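Local coordinates for mannitol dehydrogenase (Helicobacter pylori, PDB 3TWO), which probably catalyses the zinc-dependent, NADP(H)-linked interconversion of cinnamyl alcohols and their aldehydes, as a member of the medium-chain alcohol dehydrogenase family, at residues B[48-53]-B[325-330]; B[63-68]-B[336-341]; B[94-99]-B[120-125]. All coordinates share one frame; numbering follows the deposited sequence.

Contact 1: residues B[48-53]-B[325-330]. With NDP (NADPH dihydro-nicotinamide-adenine-dinucleotide phosphate), chain F.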
loop_
_atom_site.group_PDB
_atom_site.type_symbol
_atom_site.label_atom_id
_atom_site.label_comp_id
_atom_site.label_asym_id
_atom_site.label_seq_id
_atom_site.Cartn_x
_atom_site.Cartn_y
_atom_site.Cartn_z
ATOM N N SER B 48 11.091 4.069 21.921
ATOM C CA SER B 48 11.400 2.840 22.673
ATOM C C SER B 48 11.509 3.158 24.142
ATOM O O SER B 48 10.855 2.478 24.981
ATOM C CB SER B 48 12.679 2.131 22.210
ATOM O OG SER B 48 12.733 2.067 20.794
ATOM N N ALA B 49 12.269 4.208 24.454
ATOM C CA ALA B 49 12.490 4.631 25.864
ATOM C C ALA B 49 11.182 4.819 26.607
ATOM O O ALA B 49 11.078 4.498 27.823
ATOM C CB ALA B 49 13.310 5.916 25.935
ATOM N N TYR B 50 10.168 5.325 25.884
ATOM C CA TYR B 50 8.931 5.630 26.522
ATOM C C TYR B 50 7.893 4.561 26.333
ATOM O O TYR B 50 6.769 4.785 26.669
ATOM C CB TYR B 50 8.421 6.960 25.980
ATOM C CG TYR B 50 9.273 8.122 26.425
ATOM C CD1 TYR B 50 9.107 9.395 25.863
ATOM C CD2 TYR B 50 10.257 7.945 27.432
ATOM C CE1 TYR B 50 9.917 10.483 26.280
ATOM C CE2 TYR B 50 11.062 9.040 27.879
ATOM C CZ TYR B 50 10.888 10.274 27.296
ATOM O OH TYR B 50 11.667 11.304 27.739
ATOM N N SER B 51 8.249 3.419 25.740
ATOM C CA SER B 51 7.236 2.372 25.532
ATOM C C SER B 51 6.045 2.828 24.665
ATOM O O SER B 51 4.902 2.535 24.979
ATOM C CB SER B 51 6.731 1.832 26.903
ATOM O OG SER B 51 7.849 1.205 27.564
ATOM N N GLU B 52 6.315 3.518 23.566
ATOM C CA GLU B 52 5.225 4.083 22.745
ATOM C C GLU B 52 4.748 3.078 21.732
ATOM O O GLU B 52 3.668 3.233 21.147
ATOM C CB GLU B 52 5.678 5.412 22.075
ATOM C CG GLU B 52 5.684 6.548 23.132
ATOM C CD GLU B 52 6.243 7.913 22.643
ATOM O OE1 GLU B 52 6.775 8.049 21.511
ATOM O OE2 GLU B 52 6.158 8.869 23.436
ATOM N N TRP B 53 5.578 2.066 21.489
ATOM C CA TRP B 53 5.278 1.029 20.499
ATOM C C TRP B 53 4.830 -0.264 21.163
ATOM O O TRP B 53 4.017 -0.981 20.635
ATOM C CB TRP B 53 6.510 0.699 19.709
ATOM C CG TRP B 53 7.004 1.786 18.800
ATOM C CD1 TRP B 53 6.284 2.839 18.265
ATOM C CD2 TRP B 53 8.327 1.888 18.288
ATOM N NE1 TRP B 53 7.117 3.619 17.437
ATOM C CE2 TRP B 53 8.370 3.045 17.423
ATOM C CE3 TRP B 53 9.490 1.127 18.464
ATOM C CZ2 TRP B 53 9.550 3.452 16.754
ATOM C CZ3 TRP B 53 10.685 1.534 17.762
ATOM C CH2 TRP B 53 10.676 2.686 16.913
ATOM N N THR B 325 16.971 16.786 27.872
ATOM C CA THR B 325 16.674 17.990 27.127
ATOM C C THR B 325 16.465 17.761 25.644
ATOM O O THR B 325 15.492 18.224 25.089
ATOM C CB THR B 325 17.766 19.039 27.400
ATOM O OG1 THR B 325 17.671 19.341 28.802
ATOM C CG2 THR B 325 17.512 20.328 26.530
ATOM N N ALA B 326 17.340 16.999 24.997
ATOM C CA ALA B 326 17.151 16.642 23.569
ATOM C C ALA B 326 15.758 15.985 23.328
ATOM O O ALA B 326 15.040 16.390 22.404
ATOM C CB ALA B 326 18.264 15.723 23.072
ATOM N N TYR B 327 15.397 14.988 24.154
ATOM C CA TYR B 327 14.121 14.257 24.008
ATOM C C TYR B 327 12.933 15.232 24.219
ATOM O O TYR B 327 11.963 15.205 23.492
ATOM C CB TYR B 327 14.026 13.144 25.065
ATOM C CG TYR B 327 14.721 11.822 24.758
ATOM C CD1 TYR B 327 15.873 11.764 23.957
ATOM C CD2 TYR B 327 14.178 10.609 25.251
ATOM C CE1 TYR B 327 16.484 10.539 23.667
ATOM C CE2 TYR B 327 14.785 9.376 24.973
ATOM C CZ TYR B 327 15.948 9.366 24.212
ATOM O OH TYR B 327 16.533 8.183 23.934
ATOM N N HIS B 328 13.017 16.088 25.217
ATOM C CA HIS B 328 11.991 17.116 25.368
ATOM C C HIS B 328 11.831 17.914 24.049
ATOM O O HIS B 328 10.728 18.049 23.510
ATOM C CB HIS B 328 12.346 18.113 26.486
ATOM C CG HIS B 328 11.415 19.284 26.530
ATOM N ND1 HIS B 328 10.161 19.199 27.100
ATOM C CD2 HIS B 328 11.502 20.532 26.003
ATOM C CE1 HIS B 328 9.526 20.352 26.953
ATOM N NE2 HIS B 328 10.321 21.183 26.302
ATOM N N ASN B 329 12.952 18.418 23.536
ATOM C CA ASN B 329 12.934 19.281 22.354
ATOM C C ASN B 329 12.345 18.557 21.184
ATOM O O ASN B 329 11.523 19.112 20.462
ATOM C CB ASN B 329 14.337 19.728 22.050
ATOM C CG ASN B 329 14.769 20.854 22.954
ATOM O OD1 ASN B 329 13.949 21.413 23.661
ATOM N ND2 ASN B 329 16.043 21.236 22.888
ATOM N N LEU B 330 12.705 17.276 21.059
ATOM C CA LEU B 330 12.236 16.437 19.963
ATOM C C LEU B 330 10.752 16.110 20.052
ATOM O O LEU B 330 10.125 15.744 19.059
ATOM C CB LEU B 330 13.085 15.146 19.881
ATOM C CG LEU B 330 14.471 15.309 19.200
ATOM C CD1 LEU B 330 15.419 14.150 19.599
ATOM C CD2 LEU B 330 14.367 15.497 17.581
HETATM P PA NDP F . 12.675 13.573 14.567
HETATM O O1A NDP F . 11.711 14.189 15.492
HETATM O O2A NDP F . 13.953 14.266 13.960
HETATM O O5B NDP F . 11.892 14.231 13.297
HETATM C C5B NDP F . 10.374 14.174 13.156
HETATM C C4B NDP F . 9.940 15.378 12.328
HETATM O O4B NDP F . 8.527 15.367 11.859
HETATM C C3B NDP F . 10.141 16.658 13.169
HETATM O O3B NDP F . 10.829 17.648 12.313
HETATM C C2B NDP F . 8.683 17.096 13.470
HETATM O O2B NDP F . 8.702 18.533 13.563
HETATM C C1B NDP F . 7.950 16.706 12.165
HETATM N N9A NDP F . 6.528 16.347 12.371
HETATM C C8A NDP F . 6.017 15.780 13.487
HETATM N N7A NDP F . 4.732 15.566 13.255
HETATM C C5A NDP F . 4.435 15.983 12.027
HETATM C C6A NDP F . 3.271 16.001 11.280
HETATM N N6A NDP F . 2.062 15.539 11.751
HETATM N N1A NDP F . 3.357 16.521 10.061
HETATM C C2A NDP F . 4.477 16.970 9.537
HETATM N N3A NDP F . 5.599 16.952 10.215
HETATM C C4A NDP F . 5.584 16.472 11.471
HETATM O O3 NDP F . 12.349 12.126 14.028
HETATM P PN NDP F . 13.289 11.211 13.246
HETATM O O1N NDP F . 13.580 11.734 11.892
HETATM O O2N NDP F . 14.507 10.666 14.038
HETATM O O5D NDP F . 12.376 9.937 13.107
HETATM C C5D NDP F . 10.979 10.134 12.572
HETATM C C4D NDP F . 10.137 8.798 12.723
HETATM O O4D NDP F . 10.884 7.865 11.919
HETATM C C3D NDP F . 10.052 8.201 14.154
HETATM O O3D NDP F . 8.715 7.662 14.346
HETATM C C2D NDP F . 11.156 7.119 14.099
HETATM O O2D NDP F . 10.861 6.084 14.971
HETATM C C1D NDP F . 10.970 6.613 12.649
HETATM N N1N NDP F . 12.109 5.785 12.129
HETATM C C2N NDP F . 11.798 4.640 11.361
HETATM C C3N NDP F . 12.807 3.838 10.852
HETATM C C7N NDP F . 12.432 2.661 9.954
HETATM O O7N NDP F . 11.341 2.636 9.362
HETATM N N7N NDP F . 13.439 1.844 9.664
HETATM C C4N NDP F . 14.155 4.150 11.143
HETATM C C5N NDP F . 14.488 5.322 11.882
HETATM C C6N NDP F . 13.487 6.128 12.384
HETATM P P2B NDP F . 7.914 19.335 14.650
HETATM O O1X NDP F . 9.031 20.366 15.264
HETATM O O2X NDP F . 6.707 19.924 14.061
HETATM O O3X NDP F . 7.569 18.326 15.830
#
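The ring of Tyr-327 turns its CD2-CE2 edge to segment 48-53, where it meets Tyr-50 and the methyl of Ala-49. This joins two helices of the zinc-dependent alcohol dehydrogenase fold: 43-49, which ends beside the cleft between the catalytic and coenzyme domains, and 323-331, close to the end of the chain. The two tyrosines form an offset edge-to-face pair, the edge of Tyr-327 toward the face of Tyr-50, with centroids 5.9 Å apart and planes at 78°. The offset brings the phenol end of Tyr-50 into the contact: its OH lies 3.6 Å from Tyr-327 CD2 and its CZ 3.9 Å from the same carbon. Tyr-327 CG stands anti to its carbonyl carbon (chi1 -83°), which carries the ring from its helix across to the end of the other. There its own hydroxyl is hydrogen-bonded to Tyr-132 OH, fixing the far end of the ring. Helix 43-49 closes in a Schellman motif with Ser-51 at C-prime; Glu-52 N bonds to His-47 O, and Ser-51 N to Ser-48 O at 2.9 Å. Past this turn Trp-53 brings CZ2 to 3.4 Å from O2D of NADPH, the oxygen lying at the ring edge, while Leu-330 of the other helix sets CD2 3.6 Å from O1A of the cofactor. Beside the tyrosine pair, Ala-49 CB sits in the plane of the Tyr-327 ring, 3.9 Å from CE2.

Contact 2: residues B[63-68]-B[336-341]. With ZN (zinc ion), chain G; NDP (NADPH dihydro-nicotinamide-adenine-dinucleotide phosphate), chain F.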
loop_
_atom_site.group_PDB
_atom_site.type_symbol
_atom_site.label_atom_id
_atom_site.label_comp_id
_atom_site.label_asym_id
_atom_site.label_seq_id
_atom_site.Cartn_x
_atom_site.Cartn_y
_atom_site.Cartn_z
ATOM N N GLY B 63 20.053 4.280 21.333
ATOM C CA GLY B 63 21.105 4.739 20.457
ATOM C C GLY B 63 21.536 3.682 19.482
ATOM O O GLY B 63 22.027 2.619 19.875
ATOM N N HIS B 64 21.249 3.920 18.198
ATOM C CA HIS B 64 21.685 3.002 17.149
ATOM C C HIS B 64 22.223 3.791 15.976
ATOM O O HIS B 64 22.103 3.369 14.854
ATOM C CB HIS B 64 20.595 1.986 16.736
ATOM C CG HIS B 64 19.283 2.595 16.343
ATOM N ND1 HIS B 64 18.102 1.883 16.390
ATOM C CD2 HIS B 64 18.951 3.855 15.937
ATOM C CE1 HIS B 64 17.095 2.673 16.042
ATOM N NE2 HIS B 64 17.588 3.871 15.766
ATOM N N GLU B 65 22.862 4.922 16.264
ATOM C CA GLU B 65 23.652 5.661 15.290
ATOM C C GLU B 65 25.045 5.825 15.872
ATOM O O GLU B 65 25.321 6.761 16.646
ATOM C CB GLU B 65 22.970 7.011 14.979
ATOM C CG GLU B 65 21.607 6.774 14.317
ATOM C CD GLU B 65 20.901 8.052 13.923
ATOM O OE1 GLU B 65 21.235 9.102 14.481
ATOM O OE2 GLU B 65 20.022 8.020 13.038
ATOM N N ILE B 66 25.921 4.874 15.560
ATOM C CA ILE B 66 27.143 4.774 16.306
ATOM C C ILE B 66 28.357 4.976 15.386
ATOM O O ILE B 66 28.462 4.330 14.325
ATOM C CB ILE B 66 27.230 3.389 17.013
ATOM C CG1 ILE B 66 26.160 3.256 18.135
ATOM C CG2 ILE B 66 28.654 3.134 17.553
ATOM C CD1 ILE B 66 25.791 1.796 18.391
ATOM N N ALA B 67 29.256 5.879 15.763
ATOM C CA ALA B 67 30.526 6.000 15.027
ATOM C C ALA B 67 31.650 5.876 16.043
ATOM O O ALA B 67 31.578 6.501 17.140
ATOM C CB ALA B 67 30.616 7.324 14.263
ATOM N N GLY B 68 32.681 5.077 15.728
ATOM C CA GLY B 68 33.786 4.892 16.672
ATOM C C GLY B 68 35.038 4.305 16.058
ATOM O O GLY B 68 35.209 4.277 14.825
ATOM N N LYS B 336 16.046 20.830 15.884
ATOM C CA LYS B 336 16.421 21.344 14.573
ATOM C C LYS B 336 16.471 20.125 13.628
ATOM O O LYS B 336 15.450 19.803 12.936
ATOM C CB LYS B 336 17.748 22.129 14.646
ATOM C CG LYS B 336 17.967 23.083 13.423
ATOM C CD LYS B 336 19.483 23.355 13.156
ATOM C CE LYS B 336 19.752 24.040 11.803
ATOM N NZ LYS B 336 18.965 25.329 11.736
ATOM N N PHE B 337 17.620 19.441 13.592
ATOM C CA PHE B 337 17.713 18.219 12.816
ATOM C C PHE B 337 18.183 17.086 13.729
ATOM O O PHE B 337 17.379 16.641 14.593
ATOM C CB PHE B 337 18.472 18.433 11.488
ATOM C CG PHE B 337 17.821 19.519 10.597
ATOM C CD1 PHE B 337 18.401 20.805 10.459
ATOM C CD2 PHE B 337 16.616 19.279 9.935
ATOM C CE1 PHE B 337 17.808 21.777 9.634
ATOM C CE2 PHE B 337 16.020 20.260 9.124
ATOM C CZ PHE B 337 16.639 21.520 8.979
ATOM N N ARG B 338 19.436 16.628 13.599
ATOM C CA ARG B 338 19.928 15.559 14.481
ATOM C C ARG B 338 20.693 16.145 15.647
ATOM O O ARG B 338 21.495 17.091 15.448
ATOM C CB ARG B 338 20.803 14.533 13.709
ATOM C CG ARG B 338 19.995 13.326 13.187
ATOM C CD ARG B 338 19.803 12.304 14.319
ATOM N NE ARG B 338 19.205 11.048 13.890
ATOM C CZ ARG B 338 17.896 10.829 13.757
ATOM N NH1 ARG B 338 17.027 11.827 13.913
ATOM N NH2 ARG B 338 17.474 9.625 13.388
ATOM N N TYR B 339 20.470 15.578 16.841
ATOM C CA TYR B 339 21.408 15.728 17.994
ATOM C C TYR B 339 22.424 14.590 17.972
ATOM O O TYR B 339 22.077 13.418 17.630
ATOM C CB TYR B 339 20.685 15.698 19.352
ATOM C CG TYR B 339 19.808 16.916 19.611
ATOM C CD1 TYR B 339 18.406 16.841 19.457
ATOM C CD2 TYR B 339 20.371 18.145 19.968
ATOM C CE1 TYR B 339 17.600 17.963 19.701
ATOM C CE2 TYR B 339 19.585 19.272 20.197
ATOM C CZ TYR B 339 18.217 19.171 20.072
ATOM O OH TYR B 339 17.456 20.279 20.284
ATOM N N VAL B 340 23.680 14.925 18.295
ATOM C CA VAL B 340 24.697 13.897 18.370
ATOM C C VAL B 340 25.483 14.032 19.679
ATOM O O VAL B 340 25.931 15.148 20.033
ATOM C CB VAL B 340 25.645 13.939 17.201
ATOM C CG1 VAL B 340 26.791 12.982 17.488
ATOM C CG2 VAL B 340 24.927 13.576 15.878
ATOM N N ILE B 341 25.632 12.912 20.394
ATOM C CA ILE B 341 26.325 12.939 21.692
ATOM C C ILE B 341 27.814 12.752 21.498
ATOM O O ILE B 341 28.259 11.825 20.836
ATOM C CB ILE B 341 25.822 11.870 22.680
ATOM C CG1 ILE B 341 24.292 11.986 22.912
ATOM C CG2 ILE B 341 26.608 11.983 24.012
ATOM C CD1 ILE B 341 23.683 10.746 23.523
HETATM ZN ZN ZN G . 16.605 4.823 14.130
HETATM P PA NDP F . 12.675 13.573 14.567
HETATM O O1A NDP F . 11.711 14.189 15.492
HETATM O O2A NDP F . 13.953 14.266 13.960
HETATM O O5B NDP F . 11.892 14.231 13.297
HETATM C C5B NDP F . 10.374 14.174 13.156
HETATM C C4B NDP F . 9.940 15.378 12.328
HETATM O O4B NDP F . 8.527 15.367 11.859
HETATM C C3B NDP F . 10.141 16.658 13.169
HETATM O O3B NDP F . 10.829 17.648 12.313
HETATM C C2B NDP F . 8.683 17.096 13.470
HETATM O O2B NDP F . 8.702 18.533 13.563
HETATM C C1B NDP F . 7.950 16.706 12.165
HETATM N N9A NDP F . 6.528 16.347 12.371
HETATM C C8A NDP F . 6.017 15.780 13.487
HETATM N N7A NDP F . 4.732 15.566 13.255
HETATM C C5A NDP F . 4.435 15.983 12.027
HETATM C C6A NDP F . 3.271 16.001 11.280
HETATM N N6A NDP F . 2.062 15.539 11.751
HETATM N N1A NDP F . 3.357 16.521 10.061
HETATM C C2A NDP F . 4.477 16.970 9.537
HETATM N N3A NDP F . 5.599 16.952 10.215
HETATM C C4A NDP F . 5.584 16.472 11.471
HETATM O O3 NDP F . 12.349 12.126 14.028
HETATM P PN NDP F . 13.289 11.211 13.246
HETATM O O1N NDP F . 13.580 11.734 11.892
HETATM O O2N NDP F . 14.507 10.666 14.038
HETATM O O5D NDP F . 12.376 9.937 13.107
HETATM C C5D NDP F . 10.979 10.134 12.572
HETATM C C4D NDP F . 10.137 8.798 12.723
HETATM O O4D NDP F . 10.884 7.865 11.919
HETATM C C3D NDP F . 10.052 8.201 14.154
HETATM O O3D NDP F . 8.715 7.662 14.346
HETATM C C2D NDP F . 11.156 7.119 14.099
HETATM O O2D NDP F . 10.861 6.084 14.971
HETATM C C1D NDP F . 10.970 6.613 12.649
HETATM N N1N NDP F . 12.109 5.785 12.129
HETATM C C2N NDP F . 11.798 4.640 11.361
HETATM C C3N NDP F . 12.807 3.838 10.852
HETATM C C7N NDP F . 12.432 2.661 9.954
HETATM O O7N NDP F . 11.341 2.636 9.362
HETATM N N7N NDP F . 13.439 1.844 9.664
HETATM C C4N NDP F . 14.155 4.150 11.143
HETATM C C5N NDP F . 14.488 5.322 11.882
HETATM C C6N NDP F . 13.487 6.128 12.384
HETATM P P2B NDP F . 7.914 19.335 14.650
HETATM O O1X NDP F . 9.031 20.366 15.264
HETATM O O2X NDP F . 6.707 19.924 14.061
HETATM O O3X NDP F . 7.569 18.326 15.830
#
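The guanidinium of Arg-338 receives its anions at its edge: the carboxylate of Glu-65 along the NE-NH2 side, and the NADPH phosphate oxygen O2N beside the two terminal nitrogens. Carboxylate and guanidinium are not coplanar, their planes lying 39° apart, and the two side chains cross at about a right angle. The grip is nevertheless side-on and twofold. Arg-338 NE donates to the syn lone pair of Glu-65 OE1 at 2.9 Å, tilted somewhat from the guanidinium plane, while Arg-338 NH2 meets Glu-65 OE2 at 3.0 Å, within the guanidinium plane but from above the carboxylate. A weak third bond links NE to OE2. Glu-65 arrives as an extended arm beyond CG, whereas Arg-338 bends at chi2 (-81°), folding its head toward the cofactor. Arg-338 NH1 then donates to O2N of NADPH at 2.8 Å (N-H...O 154°), and NH2 adds a weak bond to the same oxygen. The buried arginine is thus shared between a carboxylate and the pyrophosphate, and Glu-65, itself held through OE2 by Ala-161 N, probably helps to orient it, as a second-shell residue. Next in the chain to Glu-65, His-64 binds the zinc ion through NE2 at 2.1 Å, in the site completed on the protein side by Cys-42 and Cys-160; the segment thus binds the metal directly and reaches the cofactor only through Arg-338. Around the ion pair, strands 65-73 and 338-342 both pair antiparallel with strand 31-40 in the mixed sheet of the catalytic domain, helix 158-171 meets the pair, Cys-160 touching Glu-65 and Ala-161 touching Arg-338, and Ile-315 of strand 315-318 touches Arg-338.

Contact 3: residues B[94-99]-B[120-125]. With ZN (zinc ion), chain H.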
loop_
_atom_site.group_PDB
_atom_site.type_symbol
_atom_site.label_atom_id
_atom_site.label_comp_id
_atom_site.label_asym_id
_atom_site.label_seq_id
_atom_site.Cartn_x
_atom_site.Cartn_y
_atom_site.Cartn_z
ATOM N N SER B 94 22.162 -11.484 13.339
ATOM C CA SER B 94 21.008 -12.162 12.737
ATOM C C SER B 94 21.380 -13.620 12.491
ATOM O O SER B 94 22.497 -14.001 12.784
ATOM C CB SER B 94 20.538 -11.478 11.431
ATOM O OG SER B 94 21.525 -11.547 10.400
ATOM N N CYS B 95 20.480 -14.426 11.915
ATOM C CA CYS B 95 20.679 -15.897 11.988
ATOM C C CYS B 95 21.652 -16.332 10.881
ATOM O O CYS B 95 22.333 -17.336 11.022
ATOM C CB CYS B 95 19.361 -16.710 11.894
ATOM S SG CYS B 95 18.784 -16.932 10.168
ATOM N N LYS B 96 21.721 -15.533 9.816
ATOM C CA LYS B 96 22.688 -15.750 8.728
ATOM C C LYS B 96 22.311 -17.017 7.947
ATOM O O LYS B 96 23.098 -17.515 7.163
ATOM C CB LYS B 96 24.159 -15.855 9.226
ATOM C CG LYS B 96 24.648 -14.804 10.263
ATOM C CD LYS B 96 26.065 -15.194 10.776
ATOM C CE LYS B 96 26.545 -14.384 11.996
ATOM N NZ LYS B 96 25.510 -14.438 13.130
ATOM N N ALA B 97 21.117 -17.546 8.158
ATOM C CA ALA B 97 20.734 -18.762 7.463
ATOM C C ALA B 97 19.374 -18.692 6.784
ATOM O O ALA B 97 19.005 -19.634 6.118
ATOM C CB ALA B 97 20.833 -19.989 8.394
ATOM N N CYS B 98 18.674 -17.572 6.868
ATOM C CA CYS B 98 17.340 -17.447 6.301
ATOM C C CYS B 98 17.294 -16.597 5.000
ATOM O O CYS B 98 18.309 -16.048 4.523
ATOM C CB CYS B 98 16.388 -16.852 7.355
ATOM S SG CYS B 98 16.746 -15.015 7.624
ATOM N N LYS B 99 16.107 -16.509 4.422
ATOM C CA LYS B 99 15.981 -15.855 3.148
ATOM C C LYS B 99 16.329 -14.400 3.312
ATOM O O LYS B 99 17.132 -13.924 2.570
ATOM C CB LYS B 99 14.577 -15.989 2.549
ATOM C CG LYS B 99 14.556 -15.641 1.052
ATOM C CD LYS B 99 13.637 -16.573 0.265
ATOM C CE LYS B 99 12.124 -16.277 0.501
ATOM N NZ LYS B 99 11.836 -14.858 0.114
ATOM N N ASP B 120 19.207 -10.600 23.216
ATOM C CA ASP B 120 20.252 -11.058 22.312
ATOM C C ASP B 120 20.275 -12.589 22.349
ATOM O O ASP B 120 21.015 -13.163 23.143
ATOM C CB ASP B 120 21.626 -10.527 22.787
ATOM C CG ASP B 120 22.790 -10.936 21.845
ATOM O OD1 ASP B 120 22.591 -11.732 20.887
ATOM O OD2 ASP B 120 23.917 -10.449 22.040
ATOM N N SER B 121 19.517 -13.236 21.468
ATOM C CA SER B 121 19.447 -14.724 21.407
ATOM C C SER B 121 20.788 -15.375 21.113
ATOM O O SER B 121 20.937 -16.557 21.295
ATOM C CB SER B 121 18.410 -15.209 20.392
ATOM O OG SER B 121 18.834 -14.946 19.045
ATOM N N PHE B 122 21.774 -14.591 20.669
ATOM C CA PHE B 122 23.120 -15.131 20.460
ATOM C C PHE B 122 23.944 -15.146 21.737
ATOM O O PHE B 122 24.968 -15.778 21.769
ATOM C CB PHE B 122 23.819 -14.379 19.321
ATOM C CG PHE B 122 23.109 -14.553 18.032
ATOM C CD1 PHE B 122 22.077 -13.705 17.690
ATOM C CD2 PHE B 122 23.367 -15.677 17.220
ATOM C CE1 PHE B 122 21.352 -13.893 16.513
ATOM C CE2 PHE B 122 22.648 -15.860 16.015
ATOM C CZ PHE B 122 21.638 -14.971 15.676
ATOM N N HIS B 123 23.497 -14.428 22.768
ATOM C CA HIS B 123 24.160 -14.406 24.074
ATOM C C HIS B 123 23.174 -14.599 25.187
ATOM O O HIS B 123 22.872 -13.658 25.920
ATOM C CB HIS B 123 24.968 -13.117 24.253
ATOM C CG HIS B 123 26.002 -12.954 23.195
ATOM N ND1 HIS B 123 25.789 -12.199 22.054
ATOM C CD2 HIS B 123 27.231 -13.529 23.055
ATOM C CE1 HIS B 123 26.862 -12.280 21.277
ATOM N NE2 HIS B 123 27.754 -13.072 21.870
ATOM N N ASP B 124 22.640 -15.818 25.246
ATOM C CA ASP B 124 21.713 -16.260 26.278
ATOM C C ASP B 124 20.549 -15.333 26.586
ATOM O O ASP B 124 20.138 -15.232 27.716
ATOM C CB ASP B 124 22.492 -16.532 27.542
ATOM C CG ASP B 124 23.634 -17.477 27.290
ATOM O OD1 ASP B 124 24.795 -17.044 27.480
ATOM O OD2 ASP B 124 23.357 -18.612 26.827
ATOM N N ASN B 125 20.051 -14.653 25.564
ATOM C CA ASN B 125 18.914 -13.757 25.670
ATOM C C ASN B 125 19.082 -12.619 26.646
ATOM O O ASN B 125 18.074 -12.137 27.166
ATOM C CB ASN B 125 17.608 -14.512 25.930
ATOM C CG ASN B 125 17.056 -15.091 24.685
ATOM O OD1 ASN B 125 17.026 -14.437 23.642
ATOM N ND2 ASN B 125 16.647 -16.348 24.748
HETATM ZN ZN ZN H . 18.161 -14.793 9.353
#
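Phe-122 points its ring end-on at the backbone of segment 94-99, with CZ foremost. Ser-94 O lies oblique to the ring, 3.2 Å from Phe-122 CZ, and Cys-95 CA comes to the ring edge, near its plane, at 3.9 Å from the same carbon. Lys-96 runs extended alongside and bends only at its last torsion (chi4 53°), bringing NZ to donate to Ser-94 O at 3.1 Å, almost in line with the carbonyl (C=O...N 167°), its stronger partner being Asn-93 OD1. The oxygen that touches Phe-122 CZ is thus the one the lysine holds. The ammonium nitrogen Lys-96 NZ stands oblique to the Phe-122 ring, 4.3 Å from CE2. Phe-122 stands in a type I turn running from Asp-120 to His-123, with CG anti to the carbonyl carbon (chi1 -63°), which sends the ring out of the turn toward Ser-94. Asp-120 braces that turn by accepting Phe-122 N on OD1, an Asx turn, and His-123 ND1 on OD2 at 2.6 Å; both donors approach from above the carboxylate plane. Beyond the ring contact, Cys-95 SG binds the zinc ion at 2.4 Å and also accepts Ala-97 N, while Cys-98 SG binds the metal at 2.2 Å from the N-cap of helix 99-102. Cys-101 and Cys-109 complete the four-cysteine site, typical of the structural zinc lobe of medium-chain alcohol dehydrogenases.

In the fold
Contacts 1 and 2 both touch the same NADPH, with centres 14 Å apart, and they meet: Ala-326 and Leu-330 pack on Tyr-339, and Asn-329 ND2 lies 3.1 Å from Tyr-339 OH, a probable hydrogen bond. Their segments alternate along the chain, helix 43-49 preceding strand 65-73 and helix 323-331 preceding strand 338-342, so the end of the chain returns to the early catalytic domain twice. Contact 2 includes a ligand of the zinc held by Cys-42, His-64 and Cys-160; the Tyr-327 side chain of contact 1 is about 10 Å from that same zinc. Contact 3, at the separate four-cysteine zinc, stands apart, its nearest atoms about 14 Å from contact 1 and 13 Å from contact 2.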